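Local coordinates for protein glycosyl hydrolase family 10 (Prevotella bryantii, PDB 4MGQ) that probably hydrolyses internal beta-1,4-xylosidic linkages in xylan, the piece here being its calcium-binding carbohydrate-binding module rather than the catalytic domain, at residues T28-T40 and G140-K152. Residues are numbered along the deposited sequence; the frame is centred on the assembly and turned at random.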
loop_
_atom_site.group_PDB
_atom_site.type_symbol
_atom_site.label_atom_id
_atom_site.label_comp_id
_atom_site.label_asym_id
_atom_site.label_seq_id
_atom_site.Cartn_x
_atom_site.Cartn_y
_atom_site.Cartn_z
ATOM N N THR A 28 -12.870 3.264 -16.404
ATOM C CA THR A 28 -12.274 3.128 -17.731
ATOM C C THR A 28 -10.743 3.082 -17.727
ATOM O O THR A 28 -10.143 2.242 -18.391
ATOM C CB THR A 28 -12.736 4.279 -18.644
ATOM O OG1 THR A 28 -14.168 4.329 -18.649
ATOM C CG2 THR A 28 -12.222 4.079 -20.058
ATOM N N ASN A 29 -10.113 3.972 -16.962
ATOM C CA ASN A 29 -8.658 4.116 -16.970
ATOM C C ASN A 29 -8.026 3.773 -15.624
ATOM O O ASN A 29 -8.664 3.941 -14.592
ATOM C CB ASN A 29 -8.262 5.549 -17.337
ATOM C CG ASN A 29 -9.023 6.082 -18.528
ATOM O OD1 ASN A 29 -9.887 6.954 -18.391
ATOM N ND2 ASN A 29 -8.697 5.577 -19.704
ATOM N N ASN A 30 -6.779 3.304 -15.668
ATOM C CA ASN A 30 -5.912 3.166 -14.492
ATOM C C ASN A 30 -6.035 4.311 -13.510
ATOM O O ASN A 30 -6.173 4.118 -12.297
ATOM C CB ASN A 30 -4.445 3.094 -14.923
ATOM C CG ASN A 30 -3.978 1.699 -15.164
ATOM O OD1 ASN A 30 -4.411 0.760 -14.495
ATOM N ND2 ASN A 30 -3.070 1.544 -16.121
ATOM N N TRP A 31 -5.958 5.516 -14.054
ATOM C CA TRP A 31 -5.856 6.703 -13.234
ATOM C C TRP A 31 -7.192 7.212 -12.707
ATOM O O TRP A 31 -7.222 8.216 -12.015
ATOM C CB TRP A 31 -5.151 7.819 -14.027
ATOM C CG TRP A 31 -5.857 8.207 -15.297
ATOM C CD1 TRP A 31 -6.959 9.004 -15.409
ATOM C CD2 TRP A 31 -5.501 7.825 -16.632
ATOM N NE1 TRP A 31 -7.316 9.134 -16.730
ATOM C CE2 TRP A 31 -6.437 8.420 -17.501
ATOM C CE3 TRP A 31 -4.479 7.039 -17.177
ATOM C CZ2 TRP A 31 -6.384 8.256 -18.888
ATOM C CZ3 TRP A 31 -4.430 6.873 -18.553
ATOM C CH2 TRP A 31 -5.374 7.482 -19.393
ATOM N N ASP A 32 -8.295 6.525 -13.003
ATOM C CA ASP A 32 -9.610 6.977 -12.541
ATOM C C ASP A 32 -9.875 6.680 -11.068
ATOM O O ASP A 32 -10.868 7.138 -10.499
ATOM C CB ASP A 32 -10.726 6.351 -13.391
ATOM C CG ASP A 32 -10.738 6.876 -14.821
ATOM O OD1 ASP A 32 -10.256 8.007 -15.036
ATOM O OD2 ASP A 32 -11.229 6.164 -15.728
ATOM N N ARG A 33 -8.987 5.902 -10.455
ATOM C CA ARG A 33 -9.090 5.604 -9.035
ATOM C C ARG A 33 -7.674 5.409 -8.536
ATOM O O ARG A 33 -7.024 4.439 -8.911
ATOM C CB ARG A 33 -9.938 4.354 -8.785
ATOM C CG ARG A 33 -10.230 4.061 -7.311
ATOM C CD ARG A 33 -10.822 2.661 -7.125
ATOM N NE ARG A 33 -12.188 2.550 -7.647
ATOM C CZ ARG A 33 -12.569 1.717 -8.615
ATOM N NH1 ARG A 33 -11.694 0.920 -9.208
ATOM N NH2 ARG A 33 -13.838 1.691 -9.001
ATOM N N GLU A 34 -7.180 6.350 -7.737
ATOM C CA GLU A 34 -5.801 6.271 -7.266
ATOM C C GLU A 34 -5.709 6.419 -5.751
ATOM O O GLU A 34 -6.468 7.161 -5.129
ATOM C CB GLU A 34 -4.926 7.333 -7.954
ATOM C CG GLU A 34 -4.758 7.104 -9.462
ATOM C CD GLU A 34 -3.800 8.080 -10.149
ATOM O OE1 GLU A 34 -3.230 8.961 -9.489
ATOM O OE2 GLU A 34 -3.621 7.962 -11.380
ATOM N N LEU A 35 -4.756 5.684 -5.191
ATOM C CA LEU A 35 -4.402 5.728 -3.783
ATOM C C LEU A 35 -2.925 6.107 -3.667
ATOM O O LEU A 35 -2.077 5.540 -4.360
ATOM C CB LEU A 35 -4.670 4.371 -3.127
ATOM C CG LEU A 35 -4.207 4.188 -1.684
ATOM C CD1 LEU A 35 -5.053 5.028 -0.748
ATOM C CD2 LEU A 35 -4.253 2.708 -1.294
ATOM N N TYR A 36 -2.623 7.057 -2.783
ATOM C CA TYR A 36 -1.280 7.613 -2.672
ATOM C C TYR A 36 -0.664 7.416 -1.306
ATOM O O TYR A 36 -1.346 7.540 -0.300
ATOM C CB TYR A 36 -1.305 9.107 -2.931
ATOM C CG TYR A 36 -1.822 9.517 -4.277
ATOM C CD1 TYR A 36 -1.560 8.764 -5.412
ATOM C CD2 TYR A 36 -2.576 10.661 -4.409
ATOM C CE1 TYR A 36 -2.040 9.165 -6.657
ATOM C CE2 TYR A 36 -3.059 11.061 -5.630
ATOM C CZ TYR A 36 -2.782 10.321 -6.749
ATOM O OH TYR A 36 -3.280 10.746 -7.960
ATOM N N VAL A 37 0.636 7.169 -1.282
ATOM C CA VAL A 37 1.399 7.260 -0.035
ATOM C C VAL A 37 2.772 7.841 -0.369
ATOM O O VAL A 37 3.322 7.574 -1.443
ATOM C CB VAL A 37 1.510 5.885 0.660
ATOM C CG1 VAL A 37 2.384 4.937 -0.140
ATOM C CG2 VAL A 37 2.035 6.047 2.096
ATOM N N ASN A 38 3.302 8.681 0.518
ATOM C CA ASN A 38 4.600 9.302 0.284
ATOM C C ASN A 38 5.668 8.722 1.206
ATOM O O ASN A 38 5.507 8.782 2.423
ATOM C CB ASN A 38 4.526 10.819 0.504
ATOM C CG ASN A 38 3.875 11.563 -0.656
ATOM O OD1 ASN A 38 3.073 11.011 -1.401
ATOM N ND2 ASN A 38 4.244 12.831 -0.820
ATOM N N PRO A 39 6.753 8.171 0.632
ATOM C CA PRO A 39 7.888 7.713 1.443
ATOM C C PRO A 39 8.399 8.843 2.317
ATOM O O PRO A 39 8.396 9.995 1.880
ATOM C CB PRO A 39 8.924 7.293 0.400
ATOM C CG PRO A 39 8.097 6.914 -0.796
ATOM C CD PRO A 39 6.957 7.885 -0.798
ATOM N N THR A 40 8.808 8.519 3.539
ATOM C CA THR A 40 9.222 9.555 4.496
ATOM C C THR A 40 10.585 10.170 4.159
ATOM O O THR A 40 10.938 11.229 4.685
ATOM C CB THR A 40 9.243 8.990 5.926
ATOM O OG1 THR A 40 10.045 7.808 5.965
ATOM C CG2 THR A 40 7.830 8.650 6.370
ATOM N N GLY A 140 -1.762 9.461 6.203
ATOM C CA GLY A 140 -0.639 9.380 5.290
ATOM C C GLY A 140 -1.038 8.778 3.956
ATOM O O GLY A 140 -0.298 8.855 2.981
ATOM N N TRP A 141 -2.213 8.167 3.926
ATOM C CA TRP A 141 -2.727 7.571 2.701
ATOM C C TRP A 141 -3.793 8.493 2.137
ATOM O O TRP A 141 -4.774 8.798 2.812
ATOM C CB TRP A 141 -3.270 6.163 2.982
ATOM C CG TRP A 141 -2.173 5.205 3.375
ATOM C CD1 TRP A 141 -1.572 5.087 4.609
ATOM C CD2 TRP A 141 -1.521 4.259 2.521
ATOM N NE1 TRP A 141 -0.597 4.122 4.564
ATOM C CE2 TRP A 141 -0.544 3.595 3.297
ATOM C CE3 TRP A 141 -1.666 3.910 1.177
ATOM C CZ2 TRP A 141 0.278 2.599 2.770
ATOM C CZ3 TRP A 141 -0.852 2.921 0.656
ATOM C CH2 TRP A 141 0.106 2.269 1.455
ATOM N N THR A 142 -3.587 8.960 0.910
ATOM C CA THR A 142 -4.501 9.938 0.322
ATOM C C THR A 142 -5.002 9.556 -1.067
ATOM O O THR A 142 -4.607 8.549 -1.641
ATOM C CB THR A 142 -3.844 11.331 0.214
ATOM O OG1 THR A 142 -2.676 11.262 -0.613
ATOM C CG2 THR A 142 -3.459 11.850 1.603
ATOM N N LYS A 143 -5.868 10.403 -1.605
ATOM C CA LYS A 143 -6.424 10.195 -2.932
ATOM C C LYS A 143 -6.699 11.557 -3.562
ATOM O O LYS A 143 -6.727 12.564 -2.858
ATOM C CB LYS A 143 -7.706 9.376 -2.853
ATOM C CG LYS A 143 -8.831 10.109 -2.146
ATOM C CD LYS A 143 -10.126 9.340 -2.195
ATOM C CE LYS A 143 -11.245 10.127 -1.551
ATOM N NZ LYS A 143 -11.483 11.418 -2.259
ATOM N N PRO A 144 -6.884 11.600 -4.889
ATOM C CA PRO A 144 -7.370 12.861 -5.456
ATOM C C PRO A 144 -8.725 13.199 -4.857
ATOM O O PRO A 144 -9.535 12.303 -4.629
ATOM C CB PRO A 144 -7.469 12.563 -6.952
ATOM C CG PRO A 144 -6.499 11.427 -7.179
ATOM C CD PRO A 144 -6.613 10.590 -5.929
ATOM N N SER A 145 -8.973 14.475 -4.576
ATOM C CA SER A 145 -10.202 14.849 -3.886
ATOM C C SER A 145 -11.454 14.453 -4.670
ATOM O O SER A 145 -12.499 14.178 -4.079
ATOM C CB SER A 145 -10.215 16.356 -3.594
ATOM O OG SER A 145 -10.196 17.104 -4.798
ATOM N N TRP A 146 -11.341 14.394 -5.995
ATOM C CA TRP A 146 -12.499 14.102 -6.833
ATOM C C TRP A 146 -12.709 12.612 -7.109
ATOM O O TRP A 146 -13.674 12.238 -7.775
ATOM C CB TRP A 146 -12.386 14.865 -8.158
ATOM C CG TRP A 146 -11.187 14.507 -8.978
ATOM C CD1 TRP A 146 -11.128 13.585 -9.981
ATOM C CD2 TRP A 146 -9.875 15.077 -8.880
ATOM N NE1 TRP A 146 -9.863 13.541 -10.509
ATOM C CE2 TRP A 146 -9.073 14.446 -9.850
ATOM C CE3 TRP A 146 -9.299 16.057 -8.063
ATOM C CZ2 TRP A 146 -7.725 14.759 -10.026
ATOM C CZ3 TRP A 146 -7.960 16.368 -8.240
ATOM C CH2 TRP A 146 -7.188 15.721 -9.214
ATOM N N HIS A 147 -11.824 11.758 -6.597
ATOM C CA HIS A 147 -12.063 10.323 -6.671
ATOM C C HIS A 147 -13.035 9.927 -5.575
ATOM O O HIS A 147 -12.754 10.109 -4.393
ATOM C CB HIS A 147 -10.762 9.536 -6.548
ATOM C CG HIS A 147 -9.911 9.602 -7.773
ATOM N ND1 HIS A 147 -8.815 8.792 -7.962
ATOM C CD2 HIS A 147 -9.997 10.388 -8.873
ATOM C CE1 HIS A 147 -8.265 9.067 -9.133
ATOM N NE2 HIS A 147 -8.965 10.033 -9.703
ATOM N N GLU A 148 -14.184 9.396 -5.971
ATOM C CA GLU A 148 -15.270 9.161 -5.031
ATOM C C GLU A 148 -15.223 7.750 -4.451
ATOM O O GLU A 148 -15.950 6.855 -4.885
ATOM C CB GLU A 148 -16.620 9.410 -5.711
ATOM C CG GLU A 148 -16.783 10.840 -6.211
ATOM C CD GLU A 148 -18.023 11.029 -7.077
ATOM O OE1 GLU A 148 -19.007 10.282 -6.886
ATOM O OE2 GLU A 148 -18.010 11.928 -7.947
ATOM N N TYR A 149 -14.342 7.559 -3.476
ATOM C CA TYR A 149 -14.308 6.328 -2.700
ATOM C C TYR A 149 -13.804 6.686 -1.307
ATOM O O TYR A 149 -13.317 7.797 -1.102
ATOM C CB TYR A 149 -13.426 5.273 -3.371
ATOM C CG TYR A 149 -11.925 5.511 -3.321
ATOM C CD1 TYR A 149 -11.168 5.047 -2.246
ATOM C CD2 TYR A 149 -11.259 6.157 -4.355
ATOM C CE1 TYR A 149 -9.796 5.234 -2.191
ATOM C CE2 TYR A 149 -9.866 6.350 -4.311
ATOM C CZ TYR A 149 -9.151 5.879 -3.213
ATOM O OH TYR A 149 -7.787 6.039 -3.138
ATOM N N GLU A 150 -13.927 5.761 -0.360
ATOM C CA GLU A 150 -13.473 6.010 1.004
ATOM C C GLU A 150 -12.251 5.179 1.364
ATOM O O GLU A 150 -12.227 3.981 1.124
ATOM C CB GLU A 150 -14.571 5.689 2.009
ATOM C CG GLU A 150 -15.941 6.223 1.676
ATOM C CD GLU A 150 -16.990 5.608 2.581
ATOM O OE1 GLU A 150 -17.998 5.078 2.059
ATOM O OE2 GLU A 150 -16.786 5.638 3.816
ATOM N N ILE A 151 -11.253 5.826 1.953
ATOM C CA ILE A 151 -10.128 5.128 2.556
ATOM C C ILE A 151 -10.484 4.833 4.007
ATOM O O ILE A 151 -10.698 5.759 4.789
ATOM C CB ILE A 151 -8.846 5.963 2.489
ATOM C CG1 ILE A 151 -8.530 6.334 1.040
ATOM C CG2 ILE A 151 -7.684 5.222 3.144
ATOM C CD1 ILE A 151 -7.404 7.342 0.894
ATOM N N LYS A 152 -10.573 3.552 4.353
ATOM C CA LYS A 152 -10.974 3.137 5.699
ATOM C C LYS A 152 -9.929 2.223 6.313
ATOM O O LYS A 152 -9.084 1.691 5.606
ATOM C CB LYS A 152 -12.316 2.400 5.676
ATOM C CG LYS A 152 -13.491 3.204 5.133
ATOM C CD LYS A 152 -14.790 2.413 5.248
ATOM C CE LYS A 152 -15.113 2.065 6.700
ATOM N NZ LYS A 152 -15.301 3.281 7.561
HETATM O O HOH W 1 2.100 9.893 2.857
#
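CG of His147 lies beside its backbone N (chi1 -74°), bringing ND1 to Glu34 N, while CG of Tyr149 lies between its backbone N and carbonyl carbon (chi1 72°), bringing OH to Glu34 O. They meet the start of strand 34-37 in a beta-sandwich carbohydrate-binding module, where that strand, already paired with strand 99-105, receives the outermost, weakly bonded antiparallel strand 141-142. Tyr36 and Thr142 form a hydrogen-bonded pair, Tyr36 N to Thr142 O at 2.7 Å and Thr142 N to Tyr36 O at 2.9 Å. Beyond it the chain leaves through a type I turn, Pro144 to His147, and side chains take over the bonding. Glu34 N donates to His147 ND1 (2.9 Å), lying near the imidazole plane, which identifies ND1 as an acceptor; Asp32 O and Pro144 CG cover opposite ring faces, so the ring is held between them and its rotation is limited. On the side of the sheet facing Leu19 and Val118, Val37 CB stands 3.7 Å from the centroid of the Trp141 six-membered ring, 7° off its normal, a CH-pi contact; Leu35 CD2 adds apolar packing at Trp141 CE3, and the indole NE1 bonds to Asn131 O. Tyr149 OH donates to Glu34 O over 2.6 Å, approaching from above the carbonyl plane.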